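Side-chain contacts in PG_0823 protein (Porphyromonas gingivalis, PDB 2FSW), which probably binds DNA as a winged helix-turn-helix transcriptional regulator of the HxlR family: residues B[62-66]-B[67-71]; B[24-27]-B[28-31]. All blocks are in the same frame, centred on the assembly; numbering follows the deposited sequence.

How the contacts relate
Contact 2, residues 24-31, starts helix 27-34, and contact 1, residues 62-71, ends helix 53-65 and opens strand 69-74; the start of one helix and the end of another are each secured by neighbouring residues while their side chains build one core. Their centres lie about 12 Å apart, yet they touch. L63 is the common element: its CD2 reaches T27 CG2 at 3.4 Å and its CD1 lies 3.7 Å from I30 CG2. A further apolar contact joins L68 CD1 to I31 CD1 at 4.1 Å. Both belong to the winged helix-turn-helix region, which is thought to bind DNA.

Contact 1: B[62-66]-B[67-71]; sequences FLCGK and GLIKK
I69 meets both L63 and C64, neighbours in the last turn of helix 53-65, as the chain folds back over them. Its CD1 is the atom that touches both, 3.8 Å from L63 CB and 3.9 Å from C64 SG, while I69 CG1 comes closer still to the sulfur, 3.6 Å from C64 SG. This reach depends on chi1 of 78°, which places CG1 between the backbone N and the carbonyl carbon of I69 and turns the longer branch back to the helix. On the other branch, CG2 rests against CB and CD1 of L63. The side chains of L63 and L68 cross obliquely, meeting through their methyls, with L63 CD2 3.9 Å from L68 CD1. Beyond I69, K71 brings its CB up to the sulfur of C64.

The turn that makes these meetings possible is a Schellman motif. G67 leaves the helix with positive phi (74°), a conformation that favours glycine. L68 N donates a 2.9 Å bond to L63 O, approaching nearly head-on to the carbonyl, and I69 N adds a weak bond to the same oxygen. G67 N binds C64 O at 3.0 Å, but from above the carbonyl plane. The last turn thus ends with carbonyls engaged by the residues that follow, and the chain passes directly into strand 69-74.

On the helix side, L63 packs against helix 27-34, where it also meets I31. I69 rests on I34 of that helix and on Y83 and L85 of the adjoining antiparallel strand 80-85, while L68 touches I21 of helix 14-22 and F102 of the second subunit.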
ATOM      1  N   PHE B  62      -8.401  13.979  -0.479  1.00 62.40           N
ATOM      2  CA  PHE B  62      -8.096  13.050   0.612  1.00 62.23           C
ATOM      3  C   PHE B  62      -6.729  13.356   1.241  1.00 61.95           C
ATOM      4  O   PHE B  62      -6.634  13.576   2.448  1.00 61.83           O
ATOM      5  CB  PHE B  62      -8.193  11.612   0.087  1.00 62.07           C
ATOM      6  CG  PHE B  62      -7.847  10.556   1.096  1.00 62.38           C
ATOM      7  CD1 PHE B  62      -8.764  10.184   2.082  1.00 62.07           C
ATOM      8  CD2 PHE B  62      -6.614   9.896   1.035  1.00 61.94           C
ATOM      9  CE1 PHE B  62      -8.447   9.185   3.010  1.00 61.22           C
ATOM     10  CE2 PHE B  62      -6.289   8.903   1.956  1.00 60.55           C
ATOM     11  CZ  PHE B  62      -7.209   8.547   2.945  1.00 61.05           C
ATOM     12  N   LEU B  63      -5.690  13.413   0.409  1.00 62.19           N
ATOM     13  CA  LEU B  63      -4.316  13.656   0.873  1.00 62.49           C
ATOM     14  C   LEU B  63      -4.095  15.026   1.523  1.00 62.75           C
ATOM     15  O   LEU B  63      -3.295  15.149   2.457  1.00 62.20           O
ATOM     16  CB  LEU B  63      -3.321  13.456  -0.270  1.00 62.41           C
ATOM     17  CG  LEU B  63      -3.150  12.055  -0.871  1.00 62.64           C
ATOM     18  CD1 LEU B  63      -2.369  12.167  -2.160  1.00 61.74           C
ATOM     19  CD2 LEU B  63      -2.464  11.102   0.121  1.00 62.33           C
ATOM     20  N   CYS B  64      -4.779  16.056   1.015  1.00 63.54           N
ATOM     21  CA  CYS B  64      -4.780  17.377   1.664  1.00 63.96           C
ATOM     22  C   CYS B  64      -5.423  17.288   3.050  1.00 63.90           C
ATOM     23  O   CYS B  64      -4.898  17.837   4.022  1.00 63.87           O
ATOM     24  CB  CYS B  64      -5.522  18.411   0.812  1.00 64.34           C
ATOM     25  SG  CYS B  64      -4.563  19.096  -0.556  1.00 66.66           S
ATOM     26  N   GLY B  65      -6.551  16.579   3.127  1.00 63.94           N
ATOM     27  CA  GLY B  65      -7.286  16.376   4.376  1.00 64.01           C
ATOM     28  C   GLY B  65      -6.505  15.611   5.430  1.00 64.29           C
ATOM     29  O   GLY B  65      -6.710  15.820   6.625  1.00 64.41           O
ATOM     30  N   LYS B  66      -5.609  14.729   4.982  1.00 64.17           N
ATOM     31  CA  LYS B  66      -4.731  13.968   5.878  1.00 64.37           C
ATOM     32  C   LYS B  66      -3.432  14.716   6.216  1.00 64.52           C
ATOM     33  O   LYS B  66      -2.624  14.249   7.027  1.00 64.77           O
ATOM     34  CB  LYS B  66      -4.407  12.587   5.279  1.00 64.30           C
ATOM     35  CG  LYS B  66      -5.620  11.678   5.072  1.00 63.73           C
ATOM     36  CD  LYS B  66      -6.176  11.193   6.390  1.00 63.65           C
ATOM     37  CE  LYS B  66      -7.441  10.408   6.180  1.00 65.26           C
ATOM     38  NZ  LYS B  66      -7.675   9.460   7.305  1.00 66.87           N
ATOM     39  N   GLY B  67      -3.240  15.876   5.596  1.00 64.53           N
ATOM     40  CA  GLY B  67      -2.092  16.729   5.885  1.00 64.51           C
ATOM     41  C   GLY B  67      -0.808  16.182   5.298  1.00 64.28           C
ATOM     42  O   GLY B  67       0.285  16.446   5.810  1.00 63.95           O
ATOM     43  N   LEU B  68      -0.948  15.433   4.207  1.00 64.28           N
ATOM     44  CA  LEU B  68       0.190  14.767   3.570  1.00 64.29           C
ATOM     45  C   LEU B  68       0.758  15.585   2.410  1.00 64.83           C
ATOM     46  O   LEU B  68       1.952  15.520   2.119  1.00 64.84           O
ATOM     47  CB  LEU B  68      -0.216  13.366   3.098  1.00 64.08           C
ATOM     48  CG  LEU B  68      -0.424  12.306   4.193  1.00 63.14           C
ATOM     49  CD1 LEU B  68      -0.743  10.949   3.574  1.00 63.18           C
ATOM     50  CD2 LEU B  68       0.786  12.207   5.083  1.00 59.90           C
ATOM     51  N   ILE B  69      -0.109  16.344   1.752  1.00 64.88           N
ATOM     52  CA  ILE B  69       0.296  17.230   0.670  1.00 65.72           C
ATOM     53  C   ILE B  69      -0.259  18.639   0.959  1.00 66.65           C
ATOM     54  O   ILE B  69      -1.251  18.781   1.682  1.00 66.15           O
ATOM     55  CB  ILE B  69      -0.175  16.712  -0.734  1.00 65.61           C
ATOM     56  CG1 ILE B  69      -1.662  17.009  -0.973  1.00 64.84           C
ATOM     57  CG2 ILE B  69       0.125  15.203  -0.908  1.00 64.87           C
ATOM     58  CD1 ILE B  69      -2.211  16.479  -2.270  1.00 65.14           C
ATOM     59  N   LYS B  70       0.394  19.669   0.427  1.00 68.16           N
ATOM     60  CA  LYS B  70      -0.160  21.034   0.505  1.00 70.05           C
ATOM     61  C   LYS B  70      -0.499  21.623  -0.868  1.00 70.41           C
ATOM     62  O   LYS B  70       0.146  21.307  -1.867  1.00 70.98           O
ATOM     63  CB  LYS B  70       0.712  21.980   1.353  1.00 70.09           C
ATOM     64  CG  LYS B  70       2.204  22.023   1.007  1.00 71.20           C
ATOM     65  CD  LYS B  70       2.949  23.046   1.883  1.00 71.39           C
ATOM     66  CE  LYS B  70       3.790  22.388   2.978  1.00 74.29           C
ATOM     67  NZ  LYS B  70       5.114  21.967   2.439  1.00 75.64           N
ATOM     68  N   LYS B  71      -1.523  22.471  -0.898  1.00 70.99           N
ATOM     69  CA  LYS B  71      -2.066  23.037  -2.139  1.00 71.59           C
ATOM     70  C   LYS B  71      -1.829  24.546  -2.224  1.00 71.77           C
ATOM     71  O   LYS B  71      -2.246  25.284  -1.333  1.00 71.68           O
ATOM     72  CB  LYS B  71      -3.567  22.734  -2.213  1.00 71.47           C
ATOM     73  CG  LYS B  71      -4.303  23.298  -3.412  1.00 71.52           C
ATOM     74  CD  LYS B  71      -5.781  22.918  -3.373  1.00 71.64           C
ATOM     75  CE  LYS B  71      -6.523  23.625  -2.245  1.00 72.47           C
ATOM     76  NZ  LYS B  71      -7.999  23.424  -2.308  1.00 72.74           N
TER

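Contact 2: B[24-27]-B[28-31]; sequences GKWT and LLII
W26 O accepts the shorter of the two backbone hydrogen bonds between 24-27 and 28-31, from I30 N at 2.9 Å, with an N-H...O angle of 165°. The I30 side chain runs alongside the same oxygen, its CG1 3.4 Å from W26 O. With CG1 anti to the carbonyl carbon of I30 (chi1 -73°), the longer branch runs back past W26 O, and its terminal CD1 settles 3.9 Å from W26 CB. One residue on, I31 N binds T27 O at 3.3 Å, and CG1 of I31 passes beside that oxygen in much the same way.

At the indole of W26, L29 CD1 approaches obliquely, 4.2 Å from W26 CE3. A water extends the helix start backward: it accepts from L29 N at 3.1 Å and gives a weak bond to K25 O. The first turn therefore links to the preceding loop partly through solvent.

Helix 27-34 belongs to the winged helix-turn-helix domain of the HxlR family, and the side chains at this helix start fan out to several of its parts. T27 turns its hydroxyl to E59 of helix 53-65, where OG1 and OE2 form a hydrogen bond; I30 packs on E59 as well. W26 reaches M55 of that helix and the loop residues I48 and I51, whereas L28 lies against I96 and I99 of helix 93-106. From the second subunit, R16 packs on W26 and M19 on L28.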
ATOM      1  N   GLY B  24      -5.373   3.161  -1.089  1.00 62.72           N
ATOM      2  CA  GLY B  24      -5.805   3.488  -2.444  1.00 63.12           C
ATOM      3  C   GLY B  24      -4.942   2.883  -3.534  1.00 63.09           C
ATOM      4  O   GLY B  24      -3.777   2.537  -3.290  1.00 63.82           O
ATOM      5  N   LYS B  25      -5.483   2.722  -4.740  0.50 62.61           N
ATOM      6  CA  LYS B  25      -4.622   2.325  -5.862  0.50 61.90           C
ATOM      7  C   LYS B  25      -3.778   3.505  -6.377  0.50 61.38           C
ATOM      8  O   LYS B  25      -2.815   3.312  -7.126  0.50 61.26           O
ATOM      9  CB  LYS B  25      -5.408   1.650  -6.992  0.50 62.03           C
ATOM     10  CG  LYS B  25      -6.299   2.558  -7.826  0.50 62.10           C
ATOM     11  CD  LYS B  25      -7.095   1.771  -8.873  0.50 61.82           C
ATOM     12  CE  LYS B  25      -6.204   1.198  -9.980  0.50 61.34           C
ATOM     13  NZ  LYS B  25      -6.939   0.186 -10.806  0.50 60.68           N
ATOM     14  N   TRP B  26      -4.126   4.718  -5.950  1.00 60.68           N
ATOM     15  CA  TRP B  26      -3.425   5.912  -6.427  1.00 59.50           C
ATOM     16  C   TRP B  26      -2.667   6.698  -5.371  1.00 58.38           C
ATOM     17  O   TRP B  26      -1.768   7.467  -5.710  1.00 58.47           O
ATOM     18  CB  TRP B  26      -4.409   6.854  -7.142  1.00 59.74           C
ATOM     19  CG  TRP B  26      -5.226   6.200  -8.212  1.00 59.62           C
ATOM     20  CD1 TRP B  26      -6.579   6.001  -8.195  1.00 60.13           C
ATOM     21  CD2 TRP B  26      -4.758   5.672  -9.467  1.00 59.71           C
ATOM     22  NE1 TRP B  26      -6.984   5.393  -9.364  1.00 60.17           N
ATOM     23  CE2 TRP B  26      -5.891   5.182 -10.163  1.00 60.07           C
ATOM     24  CE3 TRP B  26      -3.500   5.587 -10.079  1.00 59.73           C
ATOM     25  CZ2 TRP B  26      -5.800   4.601 -11.432  1.00 59.64           C
ATOM     26  CZ3 TRP B  26      -3.409   5.011 -11.333  1.00 59.74           C
ATOM     27  CH2 TRP B  26      -4.553   4.522 -11.999  1.00 60.12           C
ATOM     28  N   THR B  27      -3.034   6.522  -4.104  1.00 57.28           N
ATOM     29  CA  THR B  27      -2.458   7.307  -2.998  1.00 56.64           C
ATOM     30  C   THR B  27      -0.922   7.401  -3.001  1.00 56.05           C
ATOM     31  O   THR B  27      -0.373   8.493  -3.057  1.00 55.44           O
ATOM     32  CB  THR B  27      -2.940   6.793  -1.617  1.00 56.57           C
ATOM     33  OG1 THR B  27      -4.372   6.722  -1.609  1.00 56.83           O
ATOM     34  CG2 THR B  27      -2.497   7.731  -0.515  1.00 55.28           C
ATOM     35  N   LEU B  28      -0.254   6.250  -2.928  1.00 55.29           N
ATOM     36  CA  LEU B  28       1.200   6.206  -2.831  1.00 55.08           C
ATOM     37  C   LEU B  28       1.896   6.640  -4.111  1.00 55.19           C
ATOM     38  O   LEU B  28       2.992   7.208  -4.057  1.00 54.39           O
ATOM     39  CB  LEU B  28       1.674   4.808  -2.404  1.00 54.56           C
ATOM     40  CG  LEU B  28       1.338   4.484  -0.951  1.00 52.70           C
ATOM     41  CD1 LEU B  28       1.555   3.001  -0.645  1.00 51.43           C
ATOM     42  CD2 LEU B  28       2.164   5.393  -0.020  1.00 50.68           C
ATOM     43  N   LEU B  29       1.261   6.361  -5.253  1.00 55.10           N
ATOM     44  CA  LEU B  29       1.790   6.776  -6.559  1.00 55.53           C
ATOM     45  C   LEU B  29       1.787   8.295  -6.731  1.00 55.30           C
ATOM     46  O   LEU B  29       2.718   8.872  -7.290  1.00 55.48           O
ATOM     47  CB  LEU B  29       0.974   6.148  -7.704  1.00 56.38           C
ATOM     48  CG  LEU B  29       1.457   4.798  -8.264  1.00 57.83           C
ATOM     49  CD1 LEU B  29       0.415   4.241  -9.218  1.00 57.63           C
ATOM     50  CD2 LEU B  29       2.831   4.925  -8.966  1.00 57.62           C
ATOM     51  N   ILE B  30       0.722   8.935  -6.272  1.00 54.98           N
ATOM     52  CA  ILE B  30       0.651  10.388  -6.255  1.00 55.32           C
ATOM     53  C   ILE B  30       1.796  10.977  -5.420  1.00 55.28           C
ATOM     54  O   ILE B  30       2.507  11.878  -5.884  1.00 55.28           O
ATOM     55  CB  ILE B  30      -0.756  10.879  -5.793  1.00 55.25           C
ATOM     56  CG1 ILE B  30      -1.766  10.623  -6.923  1.00 55.81           C
ATOM     57  CG2 ILE B  30      -0.710  12.352  -5.429  1.00 55.52           C
ATOM     58  CD1 ILE B  30      -3.230  10.535  -6.511  1.00 56.39           C
ATOM     59  N   ILE B  31       1.985  10.434  -4.213  1.00 55.00           N
ATOM     60  CA  ILE B  31       3.035  10.887  -3.311  1.00 54.31           C
ATOM     61  C   ILE B  31       4.398  10.648  -3.969  1.00 54.55           C
ATOM     62  O   ILE B  31       5.248  11.539  -3.959  1.00 53.91           O
ATOM     63  CB  ILE B  31       2.919  10.233  -1.883  1.00 54.39           C
ATOM     64  CG1 ILE B  31       1.617  10.695  -1.201  1.00 54.28           C
ATOM     65  CG2 ILE B  31       4.115  10.597  -1.009  1.00 52.37           C
ATOM     66  CD1 ILE B  31       1.279   9.985   0.106  1.00 53.90           C
TER
HETATM   67  O   HOH W   1      -0.704   3.926  -5.232  1.00 50.04           O